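Local coordinates for general Secretion Pathway Protein (Vibrio vulnificus, PDB 4G54) that forms a periplasmic domain of an EpsAB fusion protein of the type II secretion system and probably binds peptidoglycan, at residues A[36-41]-A[56-61]; A[28-33]-A[78-83]. All blocks are in the same frame, centred on the assembly; numbering follows the deposited sequence.

Contact 1 (A[36-41]-A[56-61])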
ATOM      1  N   GLU A  36      11.969   5.159   3.077  1.00 19.10           N
ATOM      2  CA  GLU A  36      11.054   6.165   3.570  1.00 19.76           C
ATOM      3  C   GLU A  36       9.587   5.664   3.522  1.00 18.25           C
ATOM      4  O   GLU A  36       8.794   5.944   4.433  1.00 18.63           O
ATOM      5  CB  GLU A  36      11.235   7.457   2.720  1.00 21.59           C
ATOM      6  CG  GLU A  36      10.626   8.748   3.398  1.00 24.72           C
ATOM      7  CD  GLU A  36      11.375   9.184   4.638  1.00 26.20           C
ATOM      8  OE1 GLU A  36      12.512   8.655   4.928  1.00 25.70           O
ATOM      9  OE2 GLU A  36      10.829  10.121   5.281  1.00 26.60           O
ATOM     10  N   LEU A  37       9.233   5.033   2.400  1.00 17.04           N
ATOM     11  CA  LEU A  37       7.830   4.569   2.281  1.00 15.93           C
ATOM     12  C   LEU A  37       7.498   3.550   3.352  1.00 17.48           C
ATOM     13  O   LEU A  37       6.414   3.595   3.943  1.00 17.91           O
ATOM     14  CB  LEU A  37       7.641   4.037   0.843  1.00 17.79           C
ATOM     15  CG  LEU A  37       6.219   3.607   0.504  1.00 18.44           C
ATOM     16  CD1 LEU A  37       5.343   4.798   0.672  1.00 18.60           C
ATOM     17  CD2 LEU A  37       6.193   3.120  -0.981  1.00 18.29           C
ATOM     18  N   TYR A  38       8.453   2.680   3.700  1.00 17.39           N
ATOM     19  CA  TYR A  38       8.170   1.742   4.795  1.00 17.73           C
ATOM     20  C   TYR A  38       7.981   2.482   6.133  1.00 17.47           C
ATOM     21  O   TYR A  38       7.184   2.036   6.974  1.00 18.89           O
ATOM     22  CB  TYR A  38       9.315   0.773   5.000  1.00 17.08           C
ATOM     23  CG  TYR A  38       9.243  -0.491   4.151  1.00 15.41           C
ATOM     24  CD1 TYR A  38      10.055  -0.661   3.054  1.00 18.11           C
ATOM     25  CD2 TYR A  38       8.313  -1.534   4.451  1.00 19.46           C
ATOM     26  CE1 TYR A  38      10.014  -1.945   2.305  1.00 19.49           C
ATOM     27  CE2 TYR A  38       8.216  -2.665   3.720  1.00 19.36           C
ATOM     28  CZ  TYR A  38       9.084  -2.896   2.688  1.00 21.52           C
ATOM     29  OH  TYR A  38       8.990  -4.065   1.974  1.00 23.19           O
ATOM     30  N   LYS A  39       8.655   3.594   6.340  1.00 19.48           N
ATOM     31  CA  LYS A  39       8.453   4.280   7.624  1.00 20.58           C
ATOM     32  C   LYS A  39       6.972   4.757   7.765  1.00 20.62           C
ATOM     33  O   LYS A  39       6.428   4.833   8.874  1.00 21.78           O
ATOM     34  CB  LYS A  39       9.318   5.508   7.695  1.00 19.87           C
ATOM     35  CG  LYS A  39      10.773   5.256   7.690  1.00 24.91           C
ATOM     36  CD  LYS A  39      11.549   6.616   7.957  1.00 29.48           C
ATOM     37  CE  LYS A  39      12.953   6.472   7.454  1.00 30.79           C
ATOM     38  NZ  LYS A  39      13.689   7.770   7.553  1.00 39.14           N
ATOM     39  N   LEU A  40       6.326   5.154   6.647  1.00 18.14           N
ATOM     40  CA  LEU A  40       4.927   5.571   6.673  1.00 22.05           C
ATOM     41  C   LEU A  40       4.030   4.463   7.123  1.00 22.13           C
ATOM     42  O   LEU A  40       2.986   4.729   7.722  1.00 24.88           O
ATOM     43  CB  LEU A  40       4.454   6.006   5.261  1.00 22.43           C
ATOM     44  CG  LEU A  40       4.467   7.456   4.934  1.00 25.69           C
ATOM     45  CD1 LEU A  40       5.852   7.772   4.800  1.00 28.82           C
ATOM     46  CD2 LEU A  40       3.715   7.756   3.618  1.00 24.81           C
ATOM     47  N   TRP A  41       4.423   3.212   6.866  1.00 21.22           N
ATOM     48  CA  TRP A  41       3.672   2.080   7.361  1.00 22.36           C
ATOM     49  C   TRP A  41       4.066   1.702   8.802  1.00 22.83           C
ATOM     50  O   TRP A  41       3.507   0.754   9.418  1.00 26.81           O
ATOM     51  CB  TRP A  41       3.872   0.886   6.407  1.00 20.61           C
ATOM     52  CG  TRP A  41       3.227   1.080   5.068  1.00 20.27           C
ATOM     53  CD1 TRP A  41       3.789   1.554   3.978  1.00 21.95           C
ATOM     54  CD2 TRP A  41       1.880   0.732   4.731  1.00 20.88           C
ATOM     55  NE1 TRP A  41       2.904   1.562   2.908  1.00 20.88           N
ATOM     56  CE2 TRP A  41       1.702   1.039   3.357  1.00 21.92           C
ATOM     57  CE3 TRP A  41       0.827   0.172   5.463  1.00 20.54           C
ATOM     58  CZ2 TRP A  41       0.447   0.791   2.664  1.00 21.32           C
ATOM     59  CZ3 TRP A  41      -0.396  -0.067   4.798  1.00 18.76           C
ATOM     60  CH2 TRP A  41      -0.562   0.276   3.448  1.00 21.04           C
ATOM     61  N   SER A  56       9.230 -11.948  -1.819  1.00 23.16           N
ATOM     62  CA  SER A  56       9.125 -11.084  -0.646  1.00 23.54           C
ATOM     63  C   SER A  56       9.907 -11.684   0.516  1.00 23.57           C
ATOM     64  O   SER A  56       9.994 -12.859   0.698  1.00 25.18           O
ATOM     65  CB  SER A  56       7.638 -10.991  -0.230  1.00 25.35           C
ATOM     66  OG  SER A  56       6.791 -10.654  -1.343  1.00 29.58           O
ATOM     67  N   THR A  57      10.394 -10.775   1.350  1.00 24.75           N
ATOM     68  CA  THR A  57      11.127 -11.086   2.534  1.00 23.56           C
ATOM     69  C   THR A  57      10.293 -10.806   3.795  1.00 22.48           C
ATOM     70  O   THR A  57      10.735 -11.127   4.946  1.00 23.67           O
ATOM     71  CB  THR A  57      12.432 -10.142   2.605  1.00 26.47           C
ATOM     72  OG1 THR A  57      12.110  -8.785   2.153  1.00 29.82           O
ATOM     73  CG2 THR A  57      13.445 -10.796   1.615  1.00 31.22           C
ATOM     74  N   SER A  58       9.091 -10.240   3.603  1.00 19.69           N
ATOM     75  CA  SER A  58       8.171  -9.977   4.738  1.00 17.27           C
ATOM     76  C   SER A  58       6.756 -10.132   4.136  1.00 18.93           C
ATOM     77  O   SER A  58       6.653 -10.528   2.941  1.00 18.43           O
ATOM     78  CB  SER A  58       8.340  -8.530   5.255  1.00 18.40           C
ATOM     79  OG  SER A  58       7.747  -7.581   4.352  1.00 20.17           O
ATOM     80  N   ILE A  59       5.708  -9.821   4.907  1.00 18.68           N
ATOM     81  CA  ILE A  59       4.347  -9.919   4.335  1.00 18.26           C
ATOM     82  C   ILE A  59       4.084  -8.817   3.300  1.00 17.93           C
ATOM     83  O   ILE A  59       3.123  -8.897   2.576  1.00 17.94           O
ATOM     84  CB  ILE A  59       3.249  -9.914   5.381  1.00 19.41           C
ATOM     85  CG1 ILE A  59       3.304  -8.587   6.165  1.00 23.24           C
ATOM     86  CG2 ILE A  59       3.550 -11.163   6.310  1.00 21.49           C
ATOM     87  CD1 ILE A  59       1.959  -8.140   6.811  1.00 33.05           C
ATOM     88  N   PHE A  60       4.984  -7.838   3.165  1.00 17.26           N
ATOM     89  CA  PHE A  60       4.755  -6.783   2.195  1.00 17.77           C
ATOM     90  C   PHE A  60       5.041  -7.230   0.794  1.00 18.41           C
ATOM     91  O   PHE A  60       6.021  -8.015   0.526  1.00 20.84           O
ATOM     92  CB  PHE A  60       5.555  -5.499   2.511  1.00 16.19           C
ATOM     93  CG  PHE A  60       4.902  -4.559   3.470  1.00 17.00           C
ATOM     94  CD1 PHE A  60       4.812  -4.898   4.790  1.00 19.93           C
ATOM     95  CD2 PHE A  60       4.345  -3.332   3.029  1.00 18.21           C
ATOM     96  CE1 PHE A  60       4.180  -4.069   5.704  1.00 23.28           C
ATOM     97  CE2 PHE A  60       3.764  -2.475   3.927  1.00 19.22           C
ATOM     98  CZ  PHE A  60       3.611  -2.820   5.243  1.00 20.81           C
ATOM     99  N   GLN A  61       4.238  -6.760  -0.156  1.00 15.84           N
ATOM    100  CA  GLN A  61       4.514  -6.889  -1.604  1.00 18.46           C
ATOM    101  C   GLN A  61       5.126  -5.576  -2.056  1.00 18.94           C
ATOM    102  O   GLN A  61       4.738  -4.504  -1.580  1.00 18.81           O
ATOM    103  CB  GLN A  61       3.191  -7.009  -2.351  1.00 19.98           C
ATOM    104  CG  GLN A  61       3.129  -7.726  -3.629  1.00 32.30           C
ATOM    105  CD  GLN A  61       3.436  -9.202  -3.466  1.00 37.15           C
ATOM    106  OE1 GLN A  61       2.564 -10.098  -3.160  1.00 39.26           O
ATOM    107  NE2 GLN A  61       4.648  -9.488  -3.748  1.00 40.08           N
TER
HETATM  108  O   HOH W   1       9.750  -6.574   2.855  1.00 16.67           O
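The phenyl ring of F60 meets two aromatic side chains of the segment 36-41, one over a face and one at its rim. Over one face lies Y38, whose CE2 comes 3.8 Å from F60 CG, off-centre and near the rim; the two planes make an angle of 59°, an oblique pairing. At the edge of the same ring, in its plane, stands CD2 of W41. F60 thus points its CE2–CZ edge at one face of W41, with CE2 3.8 Å from W41 CG, in an edge-to-face pair whose planes are turned 79° apart. In W41, CG lies anti to the carbonyl carbon (chi1 -69°) on a CB directed toward the strand segment, which brings the indole face to F60. The three rings form a buried aromatic cluster that joins the last turn of helix 30-40 to the start of strand 60-66.

Beyond the rings, the Y38 hydroxyl is linked to the loop through one water, 2.8 Å from Y38 OH and 2.7 Å from S58 OG. S58 OG also accepts from F60 N at 3.0 Å, closing an ST turn, so a single hydroxyl joins the water to the turn that carries F60.

Helix 30-40 here lies beside the antiparallel sheet at one of its edge strands, 60-66. The adjoining strand 125-131 adds L129 against Y38 and P131 against both W41 and F60, while W209 makes a further edge-to-face pair with W41.

Contact 2 (A[28-33]-A[78-83]); sequences TTRAQG and PLLLTL
L80 sets both of its methyl groups against the first turn of helix 30-40, overlapping the backbone at G33. L80 CD1 lies 3.5 Å from G33 CA, and L80 CD2 is 3.8 Å from that atom. With chi1 at -176°, CG stands anti to the leucine's own backbone N, and the forked end is carried up to the helix. Because G33 has no side chain, the methyls pack directly on main-chain atoms. The close approach of helix and sheet here is consistent with the glycine: the CA atoms of G33 and L80 are 6.6 Å apart, against 8.1 Å for those of R30 and T82.

One turn earlier, R30 flanks the leucine with its aliphatic portion, CG lying 4.0 Å from L80 CD2. Its chain then bends at chi3 (-35°), and the guanidinium passes obliquely by the T82 hydroxyl. NH1 of R30 and OG1 of T82 are 3.8 Å apart and share a partner: the E125 carboxylate takes a salt bridge from R30 NH1 and a hydrogen bond from T82 OG1 through the same oxygen, OE2. R30 NH1 is also hydrogen-bonded to T127.

The start of the helix is fixed by T29 at the N-cap, whose OG1 accepts from Q32 N at 3.0 Å.

Strand 79-85 runs between 125-131 and 88-97 in the antiparallel sheet. Backbone bonds tie L80 to T127 and L81 to V92 on these neighbours, V93 packs against L80 from strand 88-97, and L34 and L37 extend the leucine's packing along helix 30-40.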
ATOM      1  N   THR A  28      17.821   9.708  -4.082  1.00 27.44           N
ATOM      2  CA  THR A  28      18.344   9.446  -5.416  1.00 27.98           C
ATOM      3  C   THR A  28      18.362   7.983  -5.840  1.00 26.51           C
ATOM      4  O   THR A  28      18.714   7.680  -6.978  1.00 30.16           O
ATOM      5  CB  THR A  28      19.792  10.018  -5.535  1.00 29.69           C
ATOM      6  OG1 THR A  28      20.588   9.350  -4.557  1.00 34.02           O
ATOM      7  CG2 THR A  28      19.781  11.487  -5.212  1.00 31.54           C
ATOM      8  N   THR A  29      17.937   7.080  -4.957  1.00 25.60           N
ATOM      9  CA  THR A  29      17.810   5.682  -5.317  1.00 24.41           C
ATOM     10  C   THR A  29      16.492   5.182  -4.856  1.00 23.89           C
ATOM     11  O   THR A  29      15.902   5.727  -3.882  1.00 22.91           O
ATOM     12  CB  THR A  29      18.868   4.771  -4.671  1.00 26.93           C
ATOM     13  OG1 THR A  29      18.657   4.704  -3.256  1.00 27.67           O
ATOM     14  CG2 THR A  29      20.272   5.290  -4.916  1.00 29.32           C
ATOM     15  N   ARG A  30      16.050   4.124  -5.541  1.00 22.17           N
ATOM     16  CA  ARG A  30      14.759   3.514  -5.213  1.00 20.98           C
ATOM     17  C   ARG A  30      14.815   2.964  -3.783  1.00 20.25           C
ATOM     18  O   ARG A  30      13.857   3.076  -3.057  1.00 18.74           O
ATOM     19  CB  ARG A  30      14.393   2.461  -6.223  1.00 21.29           C
ATOM     20  CG  ARG A  30      12.905   2.045  -6.035  1.00 22.29           C
ATOM     21  CD  ARG A  30      12.411   0.862  -6.874  1.00 23.65           C
ATOM     22  NE  ARG A  30      12.980   0.760  -8.208  1.00 29.55           N
ATOM     23  CZ  ARG A  30      12.487   1.331  -9.278  1.00 30.68           C
ATOM     24  NH1 ARG A  30      11.357   2.040  -9.215  1.00 28.93           N
ATOM     25  NH2 ARG A  30      13.124   1.175 -10.474  1.00 32.98           N
ATOM     26  N   ALA A  31      15.942   2.374  -3.394  1.00 20.85           N
ATOM     27  CA  ALA A  31      16.045   1.792  -2.059  1.00 21.56           C
ATOM     28  C   ALA A  31      15.905   2.891  -1.007  1.00 22.07           C
ATOM     29  O   ALA A  31      15.243   2.675  -0.009  1.00 20.71           O
ATOM     30  CB  ALA A  31      17.397   1.085  -1.917  1.00 24.10           C
ATOM     31  N   GLN A  32      16.479   4.056  -1.227  1.00 22.87           N
ATOM     32  CA  GLN A  32      16.315   5.169  -0.312  1.00 21.71           C
ATOM     33  C   GLN A  32      14.830   5.575  -0.198  1.00 21.42           C
ATOM     34  O   GLN A  32      14.268   5.764   0.924  1.00 21.91           O
ATOM     35  CB  GLN A  32      17.122   6.388  -0.844  1.00 23.97           C
ATOM     36  CG  GLN A  32      17.256   7.422   0.124  1.00 33.93           C
ATOM     37  CD  GLN A  32      18.165   8.483  -0.373  1.00 38.85           C
ATOM     38  OE1 GLN A  32      18.738   8.381  -1.502  1.00 36.87           O
ATOM     39  NE2 GLN A  32      18.322   9.527   0.448  1.00 39.13           N
ATOM     40  N   GLY A  33      14.175   5.694  -1.362  1.00 20.62           N
ATOM     41  CA  GLY A  33      12.723   5.991  -1.355  1.00 19.14           C
ATOM     42  C   GLY A  33      11.894   4.968  -0.660  1.00 18.53           C
ATOM     43  O   GLY A  33      10.932   5.312   0.029  1.00 18.79           O
ATOM     44  N   PRO A  78      -0.255   5.267  -0.020  1.00 16.15           N
ATOM     45  CA  PRO A  78       0.879   6.018  -0.530  1.00 16.40           C
ATOM     46  C   PRO A  78       1.717   5.156  -1.495  1.00 16.03           C
ATOM     47  O   PRO A  78       1.706   3.919  -1.454  1.00 17.81           O
ATOM     48  CB  PRO A  78       1.682   6.393   0.740  1.00 16.20           C
ATOM     49  CG  PRO A  78       0.581   6.480   1.792  1.00 18.30           C
ATOM     50  CD  PRO A  78      -0.378   5.315   1.453  1.00 16.41           C
ATOM     51  N   LEU A  79       2.432   5.851  -2.391  1.00 17.13           N
ATOM     52  CA  LEU A  79       3.293   5.223  -3.413  1.00 15.73           C
ATOM     53  C   LEU A  79       4.589   5.940  -3.470  1.00 16.92           C
ATOM     54  O   LEU A  79       4.712   7.143  -3.001  1.00 18.06           O
ATOM     55  CB  LEU A  79       2.626   5.434  -4.842  1.00 15.59           C
ATOM     56  CG  LEU A  79       1.319   4.669  -5.008  1.00 17.82           C
ATOM     57  CD1 LEU A  79       0.739   5.000  -6.362  1.00 20.22           C
ATOM     58  CD2 LEU A  79       1.476   3.156  -4.966  1.00 19.07           C
ATOM     59  N   LEU A  80       5.624   5.310  -4.090  1.00 14.93           N
ATOM     60  CA  LEU A  80       6.899   6.039  -4.362  1.00 16.07           C
ATOM     61  C   LEU A  80       6.892   6.441  -5.855  1.00 17.35           C
ATOM     62  O   LEU A  80       6.661   5.536  -6.709  1.00 18.84           O
ATOM     63  CB  LEU A  80       8.088   5.116  -4.079  1.00 16.37           C
ATOM     64  CG  LEU A  80       9.475   5.817  -4.234  1.00 18.09           C
ATOM     65  CD1 LEU A  80       9.707   6.817  -3.030  1.00 19.69           C
ATOM     66  CD2 LEU A  80      10.545   4.691  -4.196  1.00 19.46           C
ATOM     67  N   LEU A  81       7.043   7.749  -6.126  1.00 18.25           N
ATOM     68  CA  LEU A  81       6.996   8.213  -7.524  1.00 18.07           C
ATOM     69  C   LEU A  81       8.444   8.270  -8.020  1.00 19.97           C
ATOM     70  O   LEU A  81       9.334   8.774  -7.338  1.00 20.27           O
ATOM     71  CB  LEU A  81       6.407   9.637  -7.623  1.00 18.65           C
ATOM     72  CG  LEU A  81       5.002   9.757  -7.037  1.00 18.94           C
ATOM     73  CD1 LEU A  81       4.536  11.194  -7.349  1.00 23.40           C
ATOM     74  CD2 LEU A  81       4.058   8.718  -7.608  1.00 20.45           C
ATOM     75  N   THR A  82       8.706   7.821  -9.245  1.00 19.36           N
ATOM     76  CA  THR A  82      10.005   8.026  -9.887  1.00 20.87           C
ATOM     77  C   THR A  82       9.898   9.334 -10.629  1.00 22.65           C
ATOM     78  O   THR A  82       9.042   9.466 -11.569  1.00 22.64           O
ATOM     79  CB  THR A  82      10.328   6.854 -10.862  1.00 21.81           C
ATOM     80  OG1 THR A  82      10.347   5.586 -10.144  1.00 22.38           O
ATOM     81  CG2 THR A  82      11.747   7.069 -11.521  1.00 23.43           C
ATOM     82  N   LEU A  83      10.812  10.262 -10.327  1.00 22.91           N
ATOM     83  CA  LEU A  83      10.867  11.542 -11.083  1.00 25.39           C
ATOM     84  C   LEU A  83      12.052  11.466 -12.066  1.00 28.67           C
ATOM     85  O   LEU A  83      13.084  10.846 -11.761  1.00 29.49           O
ATOM     86  CB  LEU A  83      11.002  12.702 -10.120  1.00 26.21           C
ATOM     87  CG  LEU A  83       9.886  12.825  -9.044  1.00 25.53           C
ATOM     88  CD1 LEU A  83      10.063  14.158  -8.270  1.00 30.95           C
ATOM     89  CD2 LEU A  83       8.517  12.736  -9.688  1.00 25.24           C
TER

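How the contacts relate
Both contacts use helix 30-40 and the same six-stranded antiparallel sheet, with their centres about 13 Å apart. Contact 2 takes the helix's N-terminal end to strand 79-85; contact 1 takes its C-terminal end to the edge strand 60-66, with strand 125-131 lying between the two strands. Along the chain, contact 1 is nested within the loop that contact 2 closes. The two also touch, since L37 and L40 from the helical side of contact 1 pack on P78, and L37 reaches the backbone at L79 and L80. One helix is therefore laid across several strands, joining parts distant in sequence onto one sheet, that of the peptidase C39-like domain.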